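Local coordinates for botulinum neurotoxin type C1 (Clostridium botulinum, PDB 3R4S), which binds sialic-acid-bearing gangliosides through its receptor-binding fragment, so that the neurotoxin can enter nerve cells, where its metalloprotease light chain probably acts, at residues G304-F310 against I354-P360; A318-K324 against A340-Q346. All coordinates share one frame; numbering follows the deposited sequence.

In the fold
Both contacts lie in the C-terminal, trefoil-type half of the receptor-binding fragment, their centres about 15 Å apart in one curled antiparallel sheet. Along the chain the order is 304-310, 318-324, 340-346, 354-360, so interaction 2 is nested inside the loop that interaction 1 closes. Strands 307-314 and 317-323 are successive and adjacent, and the two contacts meet there: Leu321 N lies 3.0 Å from Phe310 O, a probable hydrogen bond, while Ile354 packs on Asn320. Each contact gives side chains to the same sialic acid, Tyr309 from interaction 1 and Asn320 and Gln346 from interaction 2; Tyr319 belongs to the second sialic acid pocket.

Interaction 1. Residues G304-F310 against I354-P360; sequences GGDILYF and IIFQIQP. With SIA (N-acetyl-alpha-neuraminic acid), chain D.
Tyr309 and Ile354 lie side by side and point the same way, and the tyrosine side chain runs from the strand out to the sugar. Its CB sits 3.2 Å from Ile354 O. CG, lodged between the backbone N and the carbonyl carbon (chi1 64°), meets Ile354 CD1 at 3.6 Å, and CD1 of the ring leans on the same methyl. Farther out, CE1 passes O8 and O1A of the sialic acid, and OH donates a 2.7 Å hydrogen bond to carboxylate oxygen O1A, which lies in the plane of the ring. A tyrosine suits this place because its ring spans from an apolar neighbour to an anion.

Strands 307-310 and 356-360 pair antiparallel within the trefoil sheet but strongly twisted, their axes 108° apart. Leu308 and Phe356, on one face, exchange two backbone hydrogen bonds, Leu308 N to Phe356 O and Phe356 N to Leu308 O, both 2.8 Å. Ile307 and Gln357 share the other face. Leu308 CD2 rests on Ile358 CG2, the Phe310 and Phe356 rings meet obliquely, and Ile307 CG2 presses tightly on Ile355 CG2 (3.4 Å). Just before strand 307-310, Gly305 N bonds to Ile358 O; the positive phi of Gly305 (95°) calls for a residue without CB. Gln357, extended, brings NE2 to Gly305 O at 3.0 Å from above the carbonyl plane. A water accepts from Phe310 N and donates to Ile354 O. As a neutral donor, the Tyr309 hydroxyl makes a polar contact with the sugar's carboxylate, not a salt bridge, while its apolar ring carbons stay against isoleucine.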
ATOM      1  N   GLY A 304      -0.097   9.374 -13.372  1.00 19.59           N
ATOM      2  CA  GLY A 304      -1.444   9.715 -13.796  1.00 22.65           C
ATOM      3  C   GLY A 304      -1.403  10.602 -15.023  1.00 25.72           C
ATOM      4  O   GLY A 304      -0.616  11.539 -15.086  1.00 21.42           O
ATOM      5  N   GLY A 305      -2.238  10.299 -16.009  1.00 23.44           N
ATOM      6  CA  GLY A 305      -2.223  11.049 -17.251  1.00 23.17           C
ATOM      7  C   GLY A 305      -1.362  10.413 -18.329  1.00 23.43           C
ATOM      8  O   GLY A 305      -1.445  10.798 -19.493  1.00 24.55           O
ATOM      9  N   ASP A 306      -0.522   9.451 -17.947  1.00 23.19           N
ATOM     10  CA  ASP A 306       0.309   8.738 -18.921  1.00 23.07           C
ATOM     11  C   ASP A 306      -0.575   7.984 -19.913  1.00 23.75           C
ATOM     12  O   ASP A 306      -1.638   7.484 -19.542  1.00 22.58           O
ATOM     13  CB  ASP A 306       1.273   7.767 -18.226  1.00 21.33           C
ATOM     14  CG  ASP A 306       2.493   8.468 -17.643  1.00 26.73           C
ATOM     15  OD1 ASP A 306       2.544   9.716 -17.714  1.00 27.53           O
ATOM     16  OD2 ASP A 306       3.399   7.777 -17.109  1.00 26.05           O
ATOM     17  N   ILE A 307      -0.148   7.944 -21.176  1.00 25.51           N
ATOM     18  CA  ILE A 307      -0.817   7.177 -22.223  1.00 20.77           C
ATOM     19  C   ILE A 307      -0.012   5.898 -22.386  1.00 24.58           C
ATOM     20  O   ILE A 307       1.218   5.935 -22.423  1.00 23.95           O
ATOM     21  CB  ILE A 307      -0.806   7.917 -23.575  1.00 25.82           C
ATOM     22  CG1 ILE A 307      -1.306   9.355 -23.418  1.00 29.62           C
ATOM     23  CG2 ILE A 307      -1.622   7.142 -24.631  1.00 20.85           C
ATOM     24  CD1 ILE A 307      -2.676   9.460 -22.835  1.00 27.18           C
ATOM     25  N   LEU A 308      -0.694   4.764 -22.483  1.00 23.36           N
ATOM     26  CA  LEU A 308       0.009   3.496 -22.414  1.00 23.30           C
ATOM     27  C   LEU A 308      -0.811   2.374 -23.038  1.00 22.48           C
ATOM     28  O   LEU A 308      -1.941   2.592 -23.488  1.00 23.55           O
ATOM     29  CB  LEU A 308       0.379   3.192 -20.946  1.00 18.13           C
ATOM     30  CG  LEU A 308      -0.755   3.270 -19.915  1.00 22.28           C
ATOM     31  CD1 LEU A 308      -1.671   2.060 -20.036  1.00 23.70           C
ATOM     32  CD2 LEU A 308      -0.240   3.381 -18.478  1.00 21.18           C
ATOM     33  N   TYR A 309      -0.233   1.177 -23.090  1.00 20.21           N
ATOM     34  CA  TYR A 309      -0.976  -0.005 -23.520  1.00 21.81           C
ATOM     35  C   TYR A 309      -0.460  -1.192 -22.728  1.00 22.10           C
ATOM     36  O   TYR A 309       0.508  -1.061 -21.980  1.00 24.27           O
ATOM     37  CB  TYR A 309      -0.843  -0.236 -25.036  1.00 21.69           C
ATOM     38  CG  TYR A 309       0.569  -0.544 -25.499  1.00 20.56           C
ATOM     39  CD1 TYR A 309       1.021  -1.856 -25.602  1.00 24.40           C
ATOM     40  CD2 TYR A 309       1.449   0.479 -25.838  1.00 21.25           C
ATOM     41  CE1 TYR A 309       2.315  -2.143 -26.042  1.00 23.87           C
ATOM     42  CE2 TYR A 309       2.744   0.209 -26.273  1.00 24.08           C
ATOM     43  CZ  TYR A 309       3.174  -1.104 -26.373  1.00 30.22           C
ATOM     44  OH  TYR A 309       4.467  -1.376 -26.793  1.00 28.75           O
ATOM     45  N   PHE A 310      -1.106  -2.344 -22.872  1.00 19.75           N
ATOM     46  CA  PHE A 310      -0.747  -3.519 -22.080  1.00 22.78           C
ATOM     47  C   PHE A 310      -0.381  -4.719 -22.961  1.00 25.49           C
ATOM     48  O   PHE A 310      -1.094  -5.026 -23.915  1.00 23.57           O
ATOM     49  CB  PHE A 310      -1.920  -3.911 -21.170  1.00 19.55           C
ATOM     50  CG  PHE A 310      -2.361  -2.818 -20.220  1.00 20.84           C
ATOM     51  CD1 PHE A 310      -1.731  -2.645 -18.993  1.00 21.21           C
ATOM     52  CD2 PHE A 310      -3.422  -1.978 -20.549  1.00 23.52           C
ATOM     53  CE1 PHE A 310      -2.141  -1.635 -18.110  1.00 24.04           C
ATOM     54  CE2 PHE A 310      -3.847  -0.978 -19.674  1.00 21.28           C
ATOM     55  CZ  PHE A 310      -3.198  -0.802 -18.454  1.00 20.25           C
ATOM     56  N   ILE A 354      -5.717  -0.305 -28.766  1.00 22.59           N
ATOM     57  CA  ILE A 354      -4.972  -0.800 -27.600  1.00 23.25           C
ATOM     58  C   ILE A 354      -4.587   0.314 -26.628  1.00 24.20           C
ATOM     59  O   ILE A 354      -4.001   0.045 -25.572  1.00 22.59           O
ATOM     60  CB  ILE A 354      -3.680  -1.540 -27.980  1.00 23.83           C
ATOM     61  CG1 ILE A 354      -2.605  -0.535 -28.407  1.00 23.68           C
ATOM     62  CG2 ILE A 354      -3.957  -2.630 -29.036  1.00 22.82           C
ATOM     63  CD1 ILE A 354      -1.240  -1.154 -28.573  1.00 26.72           C
ATOM     64  N   ILE A 355      -4.930   1.552 -26.968  1.00 23.33           N
ATOM     65  CA  ILE A 355      -4.439   2.708 -26.213  1.00 22.92           C
ATOM     66  C   ILE A 355      -5.306   3.081 -25.003  1.00 23.83           C
ATOM     67  O   ILE A 355      -6.526   3.231 -25.119  1.00 24.40           O
ATOM     68  CB  ILE A 355      -4.241   3.939 -27.135  1.00 25.27           C
ATOM     69  CG1 ILE A 355      -3.303   3.586 -28.296  1.00 24.54           C
ATOM     70  CG2 ILE A 355      -3.691   5.130 -26.347  1.00 20.96           C
ATOM     71  CD1 ILE A 355      -3.096   4.731 -29.273  1.00 23.13           C
ATOM     72  N   PHE A 356      -4.663   3.206 -23.842  1.00 22.23           N
ATOM     73  CA  PHE A 356      -5.348   3.596 -22.606  1.00 21.79           C
ATOM     74  C   PHE A 356      -4.636   4.750 -21.889  1.00 24.57           C
ATOM     75  O   PHE A 356      -3.459   5.052 -22.169  1.00 22.28           O
ATOM     76  CB  PHE A 356      -5.489   2.397 -21.663  1.00 21.09           C
ATOM     77  CG  PHE A 356      -6.361   1.300 -22.214  1.00 23.82           C
ATOM     78  CD1 PHE A 356      -7.732   1.325 -22.011  1.00 18.57           C
ATOM     79  CD2 PHE A 356      -5.811   0.262 -22.962  1.00 19.04           C
ATOM     80  CE1 PHE A 356      -8.549   0.328 -22.526  1.00 20.88           C
ATOM     81  CE2 PHE A 356      -6.616  -0.737 -23.480  1.00 22.86           C
ATOM     82  CZ  PHE A 356      -7.989  -0.708 -23.266  1.00 20.00           C
ATOM     83  N   GLN A 357      -5.362   5.405 -20.981  1.00 20.40           N
ATOM     84  CA  GLN A 357      -4.771   6.429 -20.108  1.00 21.52           C
ATOM     85  C   GLN A 357      -5.042   6.051 -18.659  1.00 21.24           C
ATOM     86  O   GLN A 357      -6.164   5.670 -18.318  1.00 23.66           O
ATOM     87  CB  GLN A 357      -5.359   7.810 -20.396  1.00 22.13           C
ATOM     88  CG  GLN A 357      -4.742   8.931 -19.534  1.00 25.53           C
ATOM     89  CD  GLN A 357      -5.247  10.328 -19.903  1.00 26.73           C
ATOM     90  OE1 GLN A 357      -6.430  10.626 -19.761  1.00 26.76           O
ATOM     91  NE2 GLN A 357      -4.337  11.196 -20.347  1.00 26.29           N
ATOM     92  N   ILE A 358      -4.017   6.147 -17.814  1.00 19.13           N
ATOM     93  CA  ILE A 358      -4.127   5.719 -16.419  1.00 20.34           C
ATOM     94  C   ILE A 358      -4.230   6.892 -15.436  1.00 22.83           C
ATOM     95  O   ILE A 358      -3.717   7.974 -15.700  1.00 20.51           O
ATOM     96  CB  ILE A 358      -2.971   4.772 -16.013  1.00 19.01           C
ATOM     97  CG1 ILE A 358      -3.346   3.993 -14.753  1.00 16.75           C
ATOM     98  CG2 ILE A 358      -1.651   5.558 -15.841  1.00 18.05           C
ATOM     99  CD1 ILE A 358      -2.523   2.724 -14.550  1.00 19.60           C
ATOM    100  N   GLN A 359      -4.928   6.666 -14.323  1.00 22.25           N
ATOM    101  CA  GLN A 359      -4.994   7.622 -13.220  1.00 20.77           C
ATOM    102  C   GLN A 359      -4.919   6.830 -11.923  1.00 23.00           C
ATOM    103  O   GLN A 359      -5.484   5.736 -11.835  1.00 19.68           O
ATOM    104  CB  GLN A 359      -6.309   8.421 -13.248  1.00 18.72           C
ATOM    105  CG  GLN A 359      -6.521   9.263 -14.520  1.00 21.58           C
ATOM    106  CD  GLN A 359      -5.586  10.460 -14.581  1.00 25.35           C
ATOM    107  OE1 GLN A 359      -4.873  10.734 -13.626  1.00 23.78           O
ATOM    108  NE2 GLN A 359      -5.587  11.178 -15.703  1.00 22.77           N
ATOM    109  N   PRO A 360      -4.222   7.372 -10.910  1.00 20.26           N
ATOM    110  CA  PRO A 360      -4.127   6.692  -9.617  1.00 21.59           C
ATOM    111  C   PRO A 360      -5.484   6.695  -8.938  1.00 20.17           C
ATOM    112  O   PRO A 360      -6.259   7.618  -9.163  1.00 21.16           O
ATOM    113  CB  PRO A 360      -3.146   7.575  -8.820  1.00 22.53           C
ATOM    114  CG  PRO A 360      -3.308   8.937  -9.418  1.00 25.83           C
ATOM    115  CD  PRO A 360      -3.554   8.689 -10.896  1.00 23.05           C
TER
HETATM  116  C1  SIA D6859       6.283  -4.314 -27.073  1.00 35.83           C
HETATM  117  C2  SIA D6859       6.949  -3.522 -28.177  1.00 36.00           C
HETATM  118  C3  SIA D6859       8.103  -4.301 -28.811  1.00 34.15           C
HETATM  119  C4  SIA D6859       7.653  -5.389 -29.771  1.00 38.78           C
HETATM  120  C5  SIA D6859       6.608  -4.850 -30.730  1.00 38.27           C
HETATM  121  C6  SIA D6859       5.464  -4.247 -29.923  1.00 37.29           C
HETATM  122  C7  SIA D6859       4.317  -3.729 -30.786  1.00 34.41           C
HETATM  123  C8  SIA D6859       3.229  -3.119 -29.906  1.00 34.03           C
HETATM  124  C9  SIA D6859       1.964  -2.846 -30.714  1.00 26.40           C
HETATM  125  C10 SIA D6859       6.093  -6.135 -32.713  1.00 39.28           C
HETATM  126  C11 SIA D6859       5.497  -7.393 -33.290  1.00 37.30           C
HETATM  127  N5  SIA D6859       6.062  -6.027 -31.383  1.00 35.48           N
HETATM  128  O1A SIA D6859       5.100  -4.011 -26.763  1.00 33.23           O
HETATM  129  O1B SIA D6859       6.922  -5.228 -26.498  1.00 33.55           O
HETATM  130  O2  SIA D6859       7.457  -2.317 -27.593  1.00 35.85           O
HETATM  131  O4  SIA D6859       8.776  -5.857 -30.524  1.00 42.37           O
HETATM  132  O6  SIA D6859       5.957  -3.159 -29.139  1.00 33.26           O
HETATM  133  O7  SIA D6859       4.811  -2.717 -31.674  1.00 36.61           O
HETATM  134  O8  SIA D6859       2.930  -3.996 -28.802  1.00 31.58           O
HETATM  135  O9  SIA D6859       1.339  -4.107 -30.974  1.00 27.85           O
HETATM  136  O10 SIA D6859       6.575  -5.260 -33.419  1.00 37.25           O
HETATM  137  O   HOH W   1      -3.489  -2.385 -24.364  1.00 19.43           O

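Interaction 2. Residues A318-K324 against A340-Q346; sequences AYNLFMK and AIGLREQ. With SIA (N-acetyl-alpha-neuraminic acid), chain D.
Phe322 and Arg344 cross at about a right angle, the arginine's aliphatic stem lying over one ring face. Arg344 CB stands 4.0 Å from the ring centroid, a CH-pi contact, while CD reaches Phe322 CG at 3.7 Å. The guanidinium, its plane turned 70° from the ring, is carried beyond it, leaving at most a weak cation-pi attraction; NH1 hydrogen-bonds to Asn353 OD1. Long and flexible, arginine can cover a ring with methylenes and still place its charge elsewhere. Gly342, paired with Phe322, has no CB and so leaves room for the extended chain of Lys324. This is an antiparallel beta hairpin of the trefoil domain, in which Asn320 with Arg344 and Phe322 with Gly342 are the hydrogen-bonded pairs. On the opposite face Leu321 and Leu343 run alongside each other, CD1 to CD2 at 3.5 Å. The side chains of Tyr319, from the second sialic acid pocket, and Leu343 cross at about a right angle. At the sugar end, Asn320, with CG beside its backbone N (chi1 -63°), turns its amide to the glycerol tail, where ND2 donates to sialic acid O8 at 3.0 Å. Gln346, extended beyond CG, passes Ala318 O and accepts from the acetamido nitrogen N5 through OE1 at 2.8 Å.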
ATOM      1  N   ALA A 318       3.216 -12.993 -27.879  1.00 38.77           N
ATOM      2  CA  ALA A 318       2.926 -11.741 -27.178  1.00 38.99           C
ATOM      3  C   ALA A 318       1.745 -11.003 -27.805  1.00 38.96           C
ATOM      4  O   ALA A 318       1.737 -10.729 -29.007  1.00 40.62           O
ATOM      5  CB  ALA A 318       4.165 -10.845 -27.141  1.00 36.67           C
ATOM      6  N   TYR A 319       0.750 -10.690 -26.979  1.00 33.76           N
ATOM      7  CA  TYR A 319      -0.438  -9.964 -27.422  1.00 30.99           C
ATOM      8  C   TYR A 319      -0.530  -8.555 -26.822  1.00 29.37           C
ATOM      9  O   TYR A 319       0.210  -8.210 -25.907  1.00 30.07           O
ATOM     10  CB  TYR A 319      -1.688 -10.724 -26.995  1.00 29.40           C
ATOM     11  CG  TYR A 319      -1.788 -12.149 -27.492  1.00 32.54           C
ATOM     12  CD1 TYR A 319      -2.492 -12.456 -28.652  1.00 31.83           C
ATOM     13  CD2 TYR A 319      -1.206 -13.192 -26.784  1.00 34.85           C
ATOM     14  CE1 TYR A 319      -2.601 -13.763 -29.102  1.00 36.33           C
ATOM     15  CE2 TYR A 319      -1.308 -14.500 -27.223  1.00 37.80           C
ATOM     16  CZ  TYR A 319      -2.007 -14.781 -28.383  1.00 42.00           C
ATOM     17  OH  TYR A 319      -2.110 -16.080 -28.820  1.00 39.63           O
ATOM     18  N   ASN A 320      -1.454  -7.756 -27.349  1.00 27.04           N
ATOM     19  CA  ASN A 320      -1.884  -6.517 -26.715  1.00 25.78           C
ATOM     20  C   ASN A 320      -3.297  -6.735 -26.206  1.00 26.95           C
ATOM     21  O   ASN A 320      -4.109  -7.379 -26.874  1.00 26.62           O
ATOM     22  CB  ASN A 320      -1.951  -5.368 -27.727  1.00 21.27           C
ATOM     23  CG  ASN A 320      -0.606  -5.028 -28.335  1.00 28.20           C
ATOM     24  OD1 ASN A 320      -0.494  -4.851 -29.549  1.00 30.08           O
ATOM     25  ND2 ASN A 320       0.418  -4.912 -27.497  1.00 26.52           N
ATOM     26  N   LEU A 321      -3.615  -6.184 -25.043  1.00 23.45           N
ATOM     27  CA  LEU A 321      -5.013  -6.042 -24.676  1.00 22.11           C
ATOM     28  C   LEU A 321      -5.590  -5.020 -25.641  1.00 22.28           C
ATOM     29  O   LEU A 321      -4.895  -4.083 -26.052  1.00 20.61           O
ATOM     30  CB  LEU A 321      -5.154  -5.554 -23.229  1.00 23.08           C
ATOM     31  CG  LEU A 321      -5.135  -6.608 -22.125  1.00 23.60           C
ATOM     32  CD1 LEU A 321      -3.811  -7.367 -22.097  1.00 21.47           C
ATOM     33  CD2 LEU A 321      -5.409  -5.952 -20.780  1.00 24.69           C
ATOM     34  N   PHE A 322      -6.846  -5.198 -26.029  1.00 20.40           N
ATOM     35  CA  PHE A 322      -7.467  -4.235 -26.926  1.00 21.38           C
ATOM     36  C   PHE A 322      -8.965  -4.193 -26.715  1.00 21.16           C
ATOM     37  O   PHE A 322      -9.568  -5.162 -26.257  1.00 23.17           O
ATOM     38  CB  PHE A 322      -7.124  -4.516 -28.408  1.00 25.33           C
ATOM     39  CG  PHE A 322      -7.984  -5.593 -29.064  1.00 22.94           C
ATOM     40  CD1 PHE A 322      -7.888  -6.919 -28.669  1.00 22.79           C
ATOM     41  CD2 PHE A 322      -8.853  -5.268 -30.101  1.00 25.04           C
ATOM     42  CE1 PHE A 322      -8.668  -7.904 -29.271  1.00 28.19           C
ATOM     43  CE2 PHE A 322      -9.631  -6.245 -30.718  1.00 30.71           C
ATOM     44  CZ  PHE A 322      -9.540  -7.562 -30.306  1.00 27.48           C
ATOM     45  N   MET A 323      -9.562  -3.052 -27.035  1.00 21.72           N
ATOM     46  CA  MET A 323     -11.000  -2.924 -26.938  1.00 24.30           C
ATOM     47  C   MET A 323     -11.621  -3.482 -28.210  1.00 25.76           C
ATOM     48  O   MET A 323     -11.412  -2.950 -29.298  1.00 26.97           O
ATOM     49  CB  MET A 323     -11.405  -1.468 -26.745  1.00 19.85           C
ATOM     50  CG  MET A 323     -12.867  -1.318 -26.362  1.00 24.90           C
ATOM     51  SD  MET A 323     -13.450   0.387 -26.346  1.00 25.17           S
ATOM     52  CE  MET A 323     -13.358   0.826 -28.077  1.00 26.51           C
ATOM     53  N   LYS A 324     -12.365  -4.567 -28.069  1.00 27.29           N
ATOM     54  CA  LYS A 324     -13.035  -5.173 -29.212  1.00 29.92           C
ATOM     55  C   LYS A 324     -14.182  -4.283 -29.645  1.00 35.59           C
ATOM     56  O   LYS A 324     -14.616  -3.409 -28.897  1.00 40.28           O
ATOM     57  CB  LYS A 324     -13.619  -6.528 -28.845  1.00 28.69           C
ATOM     58  CG  LYS A 324     -12.650  -7.681 -28.699  1.00 33.68           C
ATOM     59  CD  LYS A 324     -13.488  -8.962 -28.588  1.00 40.73           C
ATOM     60  CE  LYS A 324     -12.682 -10.206 -28.305  1.00 43.06           C
ATOM     61  NZ  LYS A 324     -13.614 -11.296 -27.868  1.00 37.06           N
ATOM     62  N   ALA A 340     -15.970  -5.663 -24.885  1.00 24.46           N
ATOM     63  CA  ALA A 340     -15.036  -6.562 -24.236  1.00 23.58           C
ATOM     64  C   ALA A 340     -13.604  -6.098 -24.476  1.00 22.88           C
ATOM     65  O   ALA A 340     -13.294  -5.551 -25.534  1.00 21.48           O
ATOM     66  CB  ALA A 340     -15.235  -8.005 -24.747  1.00 25.12           C
ATOM     67  N   ILE A 341     -12.740  -6.311 -23.484  1.00 20.70           N
ATOM     68  CA  ILE A 341     -11.302  -6.207 -23.697  1.00 21.70           C
ATOM     69  C   ILE A 341     -10.767  -7.606 -23.970  1.00 22.40           C
ATOM     70  O   ILE A 341     -10.996  -8.536 -23.199  1.00 20.12           O
ATOM     71  CB  ILE A 341     -10.573  -5.589 -22.486  1.00 20.43           C
ATOM     72  CG1 ILE A 341     -11.030  -4.136 -22.278  1.00 18.72           C
ATOM     73  CG2 ILE A 341      -9.064  -5.672 -22.688  1.00 18.10           C
ATOM     74  CD1 ILE A 341     -10.511  -3.473 -20.998  1.00 22.05           C
ATOM     75  N   GLY A 342     -10.087  -7.767 -25.093  1.00 23.98           N
ATOM     76  CA  GLY A 342      -9.547  -9.064 -25.441  1.00 21.88           C
ATOM     77  C   GLY A 342      -8.097  -8.941 -25.829  1.00 27.77           C
ATOM     78  O   GLY A 342      -7.433  -7.956 -25.474  1.00 25.20           O
ATOM     79  N   LEU A 343      -7.587  -9.941 -26.540  1.00 26.76           N
ATOM     80  CA  LEU A 343      -6.180  -9.967 -26.917  1.00 28.44           C
ATOM     81  C   LEU A 343      -5.992 -10.074 -28.425  1.00 31.40           C
ATOM     82  O   LEU A 343      -6.652 -10.872 -29.091  1.00 29.85           O
ATOM     83  CB  LEU A 343      -5.461 -11.123 -26.216  1.00 27.21           C
ATOM     84  CG  LEU A 343      -5.563 -11.160 -24.690  1.00 30.17           C
ATOM     85  CD1 LEU A 343      -5.322 -12.568 -24.169  1.00 21.61           C
ATOM     86  CD2 LEU A 343      -4.585 -10.177 -24.062  1.00 24.09           C
ATOM     87  N   ARG A 344      -5.082  -9.264 -28.953  1.00 27.94           N
ATOM     88  CA  ARG A 344      -4.762  -9.282 -30.374  1.00 29.93           C
ATOM     89  C   ARG A 344      -3.254  -9.320 -30.575  1.00 32.81           C
ATOM     90  O   ARG A 344      -2.484  -8.810 -29.758  1.00 28.31           O
ATOM     91  CB  ARG A 344      -5.336  -8.057 -31.075  1.00 31.30           C
ATOM     92  CG  ARG A 344      -4.740  -6.753 -30.571  1.00 30.95           C
ATOM     93  CD  ARG A 344      -5.160  -5.574 -31.430  1.00 36.64           C
ATOM     94  NE  ARG A 344      -4.629  -5.680 -32.786  1.00 40.85           N
ATOM     95  CZ  ARG A 344      -4.805  -4.757 -33.728  1.00 43.13           C
ATOM     96  NH1 ARG A 344      -5.500  -3.656 -33.460  1.00 41.38           N
ATOM     97  NH2 ARG A 344      -4.284  -4.930 -34.935  1.00 39.76           N
ATOM     98  N   GLU A 345      -2.839  -9.922 -31.682  1.00 34.92           N
ATOM     99  CA  GLU A 345      -1.431 -10.012 -32.016  1.00 34.83           C
ATOM    100  C   GLU A 345      -0.829  -8.633 -32.153  1.00 31.09           C
ATOM    101  O   GLU A 345      -1.448  -7.729 -32.712  1.00 33.55           O
ATOM    102  CB  GLU A 345      -1.242 -10.784 -33.326  1.00 38.82           C
ATOM    103  CG  GLU A 345      -1.517 -12.267 -33.208  1.00 41.57           C
ATOM    104  CD  GLU A 345      -1.289 -12.989 -34.519  1.00 50.86           C
ATOM    105  OE1 GLU A 345      -0.356 -12.603 -35.257  1.00 51.13           O
ATOM    106  OE2 GLU A 345      -2.046 -13.937 -34.812  1.00 47.75           O
ATOM    107  N   GLN A 346       0.390  -8.483 -31.650  1.00 32.71           N
ATOM    108  CA  GLN A 346       1.108  -7.223 -31.756  1.00 36.55           C
ATOM    109  C   GLN A 346       1.372  -6.884 -33.214  1.00 37.66           C
ATOM    110  O   GLN A 346       1.484  -7.774 -34.052  1.00 38.71           O
ATOM    111  CB  GLN A 346       2.427  -7.298 -30.993  1.00 35.10           C
ATOM    112  CG  GLN A 346       2.256  -7.492 -29.504  1.00 33.45           C
ATOM    113  CD  GLN A 346       3.572  -7.438 -28.763  1.00 35.45           C
ATOM    114  OE1 GLN A 346       4.638  -7.439 -29.378  1.00 38.43           O
ATOM    115  NE2 GLN A 346       3.507  -7.390 -27.433  1.00 33.06           N
TER
HETATM  116  C1  SIA D6859       6.283  -4.314 -27.073  1.00 35.83           C
HETATM  117  C2  SIA D6859       6.949  -3.522 -28.177  1.00 36.00           C
HETATM  118  C3  SIA D6859       8.103  -4.301 -28.811  1.00 34.15           C
HETATM  119  C4  SIA D6859       7.653  -5.389 -29.771  1.00 38.78           C
HETATM  120  C5  SIA D6859       6.608  -4.850 -30.730  1.00 38.27           C
HETATM  121  C6  SIA D6859       5.464  -4.247 -29.923  1.00 37.29           C
HETATM  122  C7  SIA D6859       4.317  -3.729 -30.786  1.00 34.41           C
HETATM  123  C8  SIA D6859       3.229  -3.119 -29.906  1.00 34.03           C
HETATM  124  C9  SIA D6859       1.964  -2.846 -30.714  1.00 26.40           C
HETATM  125  C10 SIA D6859       6.093  -6.135 -32.713  1.00 39.28           C
HETATM  126  C11 SIA D6859       5.497  -7.393 -33.290  1.00 37.30           C
HETATM  127  N5  SIA D6859       6.062  -6.027 -31.383  1.00 35.48           N
HETATM  128  O1A SIA D6859       5.100  -4.011 -26.763  1.00 33.23           O
HETATM  129  O1B SIA D6859       6.922  -5.228 -26.498  1.00 33.55           O
HETATM  130  O2  SIA D6859       7.457  -2.317 -27.593  1.00 35.85           O
HETATM  131  O4  SIA D6859       8.776  -5.857 -30.524  1.00 42.37           O
HETATM  132  O6  SIA D6859       5.957  -3.159 -29.139  1.00 33.26           O
HETATM  133  O7  SIA D6859       4.811  -2.717 -31.674  1.00 36.61           O
HETATM  134  O8  SIA D6859       2.930  -3.996 -28.802  1.00 31.58           O
HETATM  135  O9  SIA D6859       1.339  -4.107 -30.974  1.00 27.85           O
HETATM  136  O10 SIA D6859       6.575  -5.260 -33.419  1.00 37.25           O
HETATM  137  O   HOH W   2      -2.108  -4.722 -31.887  1.00 38.87           O